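Ribonuclease J (Methanolobus psychrophilus R15, PDB 5HAB) probably degrades RNA as an exoribonuclease of the beta-CASP branch of the metallo-beta-lactamase family, cutting phosphodiester bonds by zinc-dependent hydrolysis. Local coordinates at residues I161-Q173 against D178-A190. The protein carries 1 engineered substitution. Numbering follows the deposited sequence.
Sequences ITKDITIEFINTQ and DTVFVAIHTPSGA
An unusually short bond, as modelled, joins Glu168 and His185 diagonally across two antiparallel strands, two residues out of register, on the face shared by the Glu168-Ala183 and Thr166-His185 pairs: His185 NE2 donates to Glu168 OE1 over 2.5 Å, meeting the oxygen nearly along its C-O axis. Carboxylate and imidazole are almost coplanar, 18° apart. Glu168 reaches the ring edge because its chain is fully extended, with CG anti to the backbone N (chi1 175°). Its other oxygen, OE2, forms a salt bridge with Arg213 of helix 211-220, which also packs Leu217 against Ile170 and His185. Next to the imidazole, Thr166 OG1 lies 3.1 Å from His185 CB.

Paired backbone bonds knit 166-172 to 179-186 into a hairpin; Glu168 N to Ala183 O, with an N-H...O angle of 173°, is nearly straight. Ile167 and Val182 touch Ile51 and Ile53 of strand 49-53 in the other sheet, as expected in the core of a metallo-beta-lactamase fold. Val180 CG2 sits over the Phe169 ring, 3.8 Å from its centroid, in a CH-pi contact, while Val182 CG2 comes to the ring's edge and meets Ile167 CG2 at 3.8 Å.

Near the hairpin's loop, Thr172 CG2 touches Thr179 CG2 at 3.6 Å, and Thr172 OG1 is buried beside the Phe181 ring, with no hydrogen-bond partner in the model. Gripped through both oxygens, Glu168 would be expected to orient the imidazole with NE2 as donor and may raise its tendency to be protonated.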
loop_
_atom_site.group_PDB
_atom_site.type_symbol
_atom_site.label_atom_id
_atom_site.label_comp_id
_atom_site.label_asym_id
_atom_site.label_seq_id
_atom_site.Cartn_x
_atom_site.Cartn_y
_atom_site.Cartn_z
ATOM N N ILE B 161 18.963 -28.756 -35.880
ATOM C CA ILE B 161 19.758 -27.568 -36.172
ATOM C C ILE B 161 21.207 -27.995 -36.390
ATOM O O ILE B 161 21.940 -27.396 -37.178
ATOM C CB ILE B 161 19.631 -26.507 -35.040
ATOM C CG1 ILE B 161 18.315 -25.737 -35.163
ATOM C CG2 ILE B 161 20.772 -25.505 -35.084
ATOM C CD1 ILE B 161 17.109 -26.493 -34.683
ATOM N N THR B 162 21.595 -29.066 -35.713
ATOM C CA THR B 162 22.982 -29.492 -35.662
ATOM C C THR B 162 22.974 -30.996 -35.382
ATOM O O THR B 162 21.957 -31.534 -34.949
ATOM C CB THR B 162 23.754 -28.684 -34.566
ATOM O OG1 THR B 162 23.985 -27.348 -35.030
ATOM C CG2 THR B 162 25.092 -29.306 -34.193
ATOM N N LYS B 163 24.079 -31.679 -35.671
ATOM C CA LYS B 163 24.238 -33.091 -35.336
ATOM C C LYS B 163 23.990 -33.328 -33.842
ATOM O O LYS B 163 23.649 -34.435 -33.425
ATOM C CB LYS B 163 25.645 -33.571 -35.710
ATOM C CG LYS B 163 26.035 -33.334 -37.165
ATOM C CD LYS B 163 27.445 -33.848 -37.446
ATOM C CE LYS B 163 27.709 -34.010 -38.940
ATOM N NZ LYS B 163 27.877 -32.701 -39.631
ATOM N N ASP B 164 24.155 -32.270 -33.050
ATOM C CA ASP B 164 24.126 -32.359 -31.597
ATOM C C ASP B 164 22.979 -31.567 -30.962
ATOM O O ASP B 164 22.752 -31.652 -29.758
ATOM C CB ASP B 164 25.454 -31.864 -31.021
ATOM C CG ASP B 164 26.568 -32.880 -31.171
ATOM O OD1 ASP B 164 26.264 -34.073 -31.384
ATOM O OD2 ASP B 164 27.749 -32.485 -31.070
ATOM N N ILE B 165 22.261 -30.792 -31.767
ATOM C CA ILE B 165 21.258 -29.877 -31.241
ATOM C C ILE B 165 19.934 -30.035 -31.972
ATOM O O ILE B 165 19.881 -29.887 -33.196
ATOM C CB ILE B 165 21.738 -28.415 -31.342
ATOM C CG1 ILE B 165 22.997 -28.196 -30.504
ATOM C CG2 ILE B 165 20.629 -27.453 -30.945
ATOM C CD1 ILE B 165 23.558 -26.809 -30.634
ATOM N N THR B 166 18.864 -30.331 -31.236
ATOM C CA THR B 166 17.526 -30.273 -31.842
ATOM C C THR B 166 16.609 -29.375 -31.017
ATOM O O THR B 166 16.772 -29.261 -29.809
ATOM C CB THR B 166 16.866 -31.663 -31.982
ATOM O OG1 THR B 166 16.564 -32.188 -30.683
ATOM C CG2 THR B 166 17.774 -32.630 -32.727
ATOM N N ILE B 167 15.637 -28.750 -31.671
ATOM C CA ILE B 167 14.706 -27.871 -30.983
ATOM C C ILE B 167 13.284 -28.419 -31.040
ATOM O O ILE B 167 12.730 -28.630 -32.117
ATOM C CB ILE B 167 14.766 -26.458 -31.585
ATOM C CG1 ILE B 167 16.098 -25.789 -31.240
ATOM C CG2 ILE B 167 13.592 -25.617 -31.114
ATOM C CD1 ILE B 167 16.285 -24.441 -31.904
ATOM N N GLU B 168 12.695 -28.613 -29.862
ATOM C CA GLU B 168 11.327 -29.101 -29.722
ATOM C C GLU B 168 10.409 -28.008 -29.173
ATOM O O GLU B 168 10.759 -27.327 -28.212
ATOM C CB GLU B 168 11.298 -30.330 -28.806
ATOM C CG GLU B 168 9.909 -30.866 -28.485
ATOM C CD GLU B 168 9.955 -32.057 -27.544
ATOM O OE1 GLU B 168 11.071 -32.463 -27.156
ATOM O OE2 GLU B 168 8.882 -32.604 -27.208
ATOM N N PHE B 169 9.243 -27.833 -29.788
ATOM C CA PHE B 169 8.221 -26.940 -29.251
ATOM C C PHE B 169 7.182 -27.739 -28.462
ATOM O O PHE B 169 6.741 -28.801 -28.908
ATOM C CB PHE B 169 7.533 -26.149 -30.368
ATOM C CG PHE B 169 8.313 -24.953 -30.851
ATOM C CD1 PHE B 169 9.578 -24.680 -30.361
ATOM C CD2 PHE B 169 7.764 -24.087 -31.786
ATOM C CE1 PHE B 169 10.290 -23.574 -30.806
ATOM C CE2 PHE B 169 8.470 -22.980 -32.233
ATOM C CZ PHE B 169 9.733 -22.724 -31.743
ATOM N N ILE B 170 6.803 -27.234 -27.291
ATOM C CA ILE B 170 5.732 -27.841 -26.499
ATOM C C ILE B 170 4.654 -26.794 -26.286
ATOM O O ILE B 170 4.958 -25.681 -25.888
ATOM C CB ILE B 170 6.254 -28.371 -25.158
ATOM C CG1 ILE B 170 7.410 -29.341 -25.385
ATOM C CG2 ILE B 170 5.137 -29.035 -24.366
ATOM C CD1 ILE B 170 8.314 -29.465 -24.204
ATOM N N ASN B 171 3.396 -27.129 -26.546
ATOM C CA ASN B 171 2.347 -26.115 -26.443
ATOM C C ASN B 171 2.137 -25.705 -24.989
ATOM O O ASN B 171 2.256 -26.521 -24.073
ATOM C CB ASN B 171 1.030 -26.616 -27.056
ATOM C CG ASN B 171 -0.066 -26.794 -26.028
ATOM O OD1 ASN B 171 -0.232 -27.875 -25.463
ATOM N ND2 ASN B 171 -0.830 -25.735 -25.783
ATOM N N THR B 172 1.857 -24.427 -24.782
ATOM C CA THR B 172 1.466 -23.956 -23.463
ATOM C C THR B 172 0.421 -22.862 -23.640
ATOM O O THR B 172 0.004 -22.575 -24.765
ATOM C CB THR B 172 2.674 -23.434 -22.659
ATOM O OG1 THR B 172 2.292 -23.236 -21.292
ATOM C CG2 THR B 172 3.189 -22.115 -23.243
ATOM N N GLN B 173 -0.007 -22.251 -22.540
ATOM C CA GLN B 173 -1.000 -21.187 -22.620
ATOM C C GLN B 173 -0.408 -19.857 -22.181
ATOM O O GLN B 173 0.564 -19.821 -21.430
ATOM C CB GLN B 173 -2.224 -21.526 -21.767
ATOM C CG GLN B 173 -3.185 -22.512 -22.414
ATOM C CD GLN B 173 -3.977 -21.895 -23.550
ATOM O OE1 GLN B 173 -4.517 -20.792 -23.423
ATOM N NE2 GLN B 173 -4.065 -22.611 -24.665
ATOM N N ASP B 178 -0.858 -19.463 -29.473
ATOM C CA ASP B 178 0.288 -20.170 -30.046
ATOM C C ASP B 178 1.596 -19.860 -29.307
ATOM O O ASP B 178 2.575 -19.412 -29.909
ATOM C CB ASP B 178 0.430 -19.843 -31.537
ATOM C CG ASP B 178 0.671 -21.081 -32.389
ATOM O OD1 ASP B 178 0.794 -22.189 -31.823
ATOM O OD2 ASP B 178 0.730 -20.949 -33.630
ATOM N N THR B 179 1.599 -20.102 -27.999
ATOM C CA THR B 179 2.796 -19.935 -27.177
ATOM C C THR B 179 3.400 -21.302 -26.840
ATOM O O THR B 179 2.669 -22.271 -26.598
ATOM C CB THR B 179 2.485 -19.158 -25.877
ATOM O OG1 THR B 179 1.980 -17.857 -26.206
ATOM C CG2 THR B 179 3.737 -18.994 -25.032
ATOM N N VAL B 180 4.730 -21.388 -26.844
ATOM C CA VAL B 180 5.399 -22.666 -26.603
ATOM C C VAL B 180 6.505 -22.596 -25.538
ATOM O O VAL B 180 7.176 -21.573 -25.381
ATOM C CB VAL B 180 5.981 -23.223 -27.923
ATOM C CG1 VAL B 180 4.867 -23.519 -28.917
ATOM C CG2 VAL B 180 6.994 -22.250 -28.529
ATOM N N PHE B 181 6.671 -23.689 -24.797
ATOM C CA PHE B 181 7.932 -23.990 -24.136
ATOM C C PHE B 181 8.889 -24.437 -25.226
ATOM O O PHE B 181 8.468 -25.089 -26.191
ATOM C CB PHE B 181 7.807 -25.116 -23.096
ATOM C CG PHE B 181 6.961 -24.780 -21.892
ATOM C CD1 PHE B 181 6.441 -23.516 -21.702
ATOM C CD2 PHE B 181 6.712 -25.752 -20.932
ATOM C CE1 PHE B 181 5.673 -23.233 -20.593
ATOM C CE2 PHE B 181 5.949 -25.473 -19.820
ATOM C CZ PHE B 181 5.427 -24.212 -19.649
ATOM N N VAL B 182 10.174 -24.141 -25.073
ATOM C CA VAL B 182 11.133 -24.686 -26.029
ATOM C C VAL B 182 12.139 -25.574 -25.309
ATOM O O VAL B 182 12.711 -25.188 -24.292
ATOM C CB VAL B 182 11.832 -23.563 -26.846
ATOM C CG1 VAL B 182 12.336 -22.461 -25.947
ATOM C CG2 VAL B 182 12.980 -24.133 -27.668
ATOM N N ALA B 183 12.309 -26.789 -25.827
ATOM C CA ALA B 183 13.298 -27.730 -25.315
ATOM C C ALA B 183 14.447 -27.886 -26.308
ATOM O O ALA B 183 14.245 -28.275 -27.457
ATOM C CB ALA B 183 12.661 -29.082 -25.023
ATOM N N ILE B 184 15.649 -27.558 -25.856
ATOM C CA ILE B 184 16.856 -27.728 -26.643
ATOM C C ILE B 184 17.508 -29.050 -26.257
ATOM O O ILE B 184 18.079 -29.184 -25.177
ATOM C CB ILE B 184 17.810 -26.541 -26.452
ATOM C CG1 ILE B 184 17.131 -25.253 -26.918
ATOM C CG2 ILE B 184 19.114 -26.768 -27.201
ATOM C CD1 ILE B 184 17.937 -24.019 -26.669
ATOM N N HIS B 185 17.408 -30.033 -27.142
ATOM C CA HIS B 185 17.995 -31.340 -26.894
ATOM C C HIS B 185 19.460 -31.354 -27.312
ATOM O O HIS B 185 19.812 -30.987 -28.448
ATOM C CB HIS B 185 17.220 -32.435 -27.625
ATOM C CG HIS B 185 15.783 -32.532 -27.218
ATOM N ND1 HIS B 185 15.366 -33.273 -26.133
ATOM C CD2 HIS B 185 14.666 -31.984 -27.750
ATOM C CE1 HIS B 185 14.054 -33.178 -26.015
ATOM N NE2 HIS B 185 13.604 -32.402 -26.984
ATOM N N THR B 186 20.289 -31.781 -26.361
ATOM C CA THR B 186 21.734 -31.891 -26.504
ATOM C C THR B 186 22.129 -33.333 -26.206
ATOM O O THR B 186 21.343 -34.071 -25.604
ATOM C CB THR B 186 22.486 -30.951 -25.530
ATOM O OG1 THR B 186 22.540 -31.562 -24.233
ATOM C CG2 THR B 186 21.804 -29.594 -25.434
ATOM N N PRO B 187 23.349 -33.741 -26.604
ATOM C CA PRO B 187 23.799 -35.104 -26.289
ATOM C C PRO B 187 23.811 -35.438 -24.795
ATOM O O PRO B 187 23.803 -36.619 -24.449
ATOM C CB PRO B 187 25.225 -35.148 -26.861
ATOM C CG PRO B 187 25.596 -33.724 -27.143
ATOM C CD PRO B 187 24.319 -33.037 -27.461
ATOM N N SER B 188 23.825 -34.427 -23.929
ATOM C CA SER B 188 23.830 -34.659 -22.484
ATOM C C SER B 188 22.457 -34.459 -21.845
ATOM O O SER B 188 22.310 -34.613 -20.631
ATOM C CB SER B 188 24.841 -33.745 -21.795
ATOM O OG SER B 188 26.162 -34.239 -21.928
ATOM N N GLY B 189 21.459 -34.106 -22.651
ATOM C CA GLY B 189 20.126 -33.868 -22.126
ATOM C C GLY B 189 19.498 -32.574 -22.606
ATOM O O GLY B 189 20.043 -31.914 -23.488
ATOM N N ALA B 190 18.366 -32.196 -22.013
ATOM C CA ALA B 190 17.567 -31.088 -22.543
ATOM C C ALA B 190 17.648 -29.808 -21.712
ATOM O O ALA B 190 17.690 -29.851 -20.492
ATOM C CB ALA B 190 16.109 -31.523 -22.676
#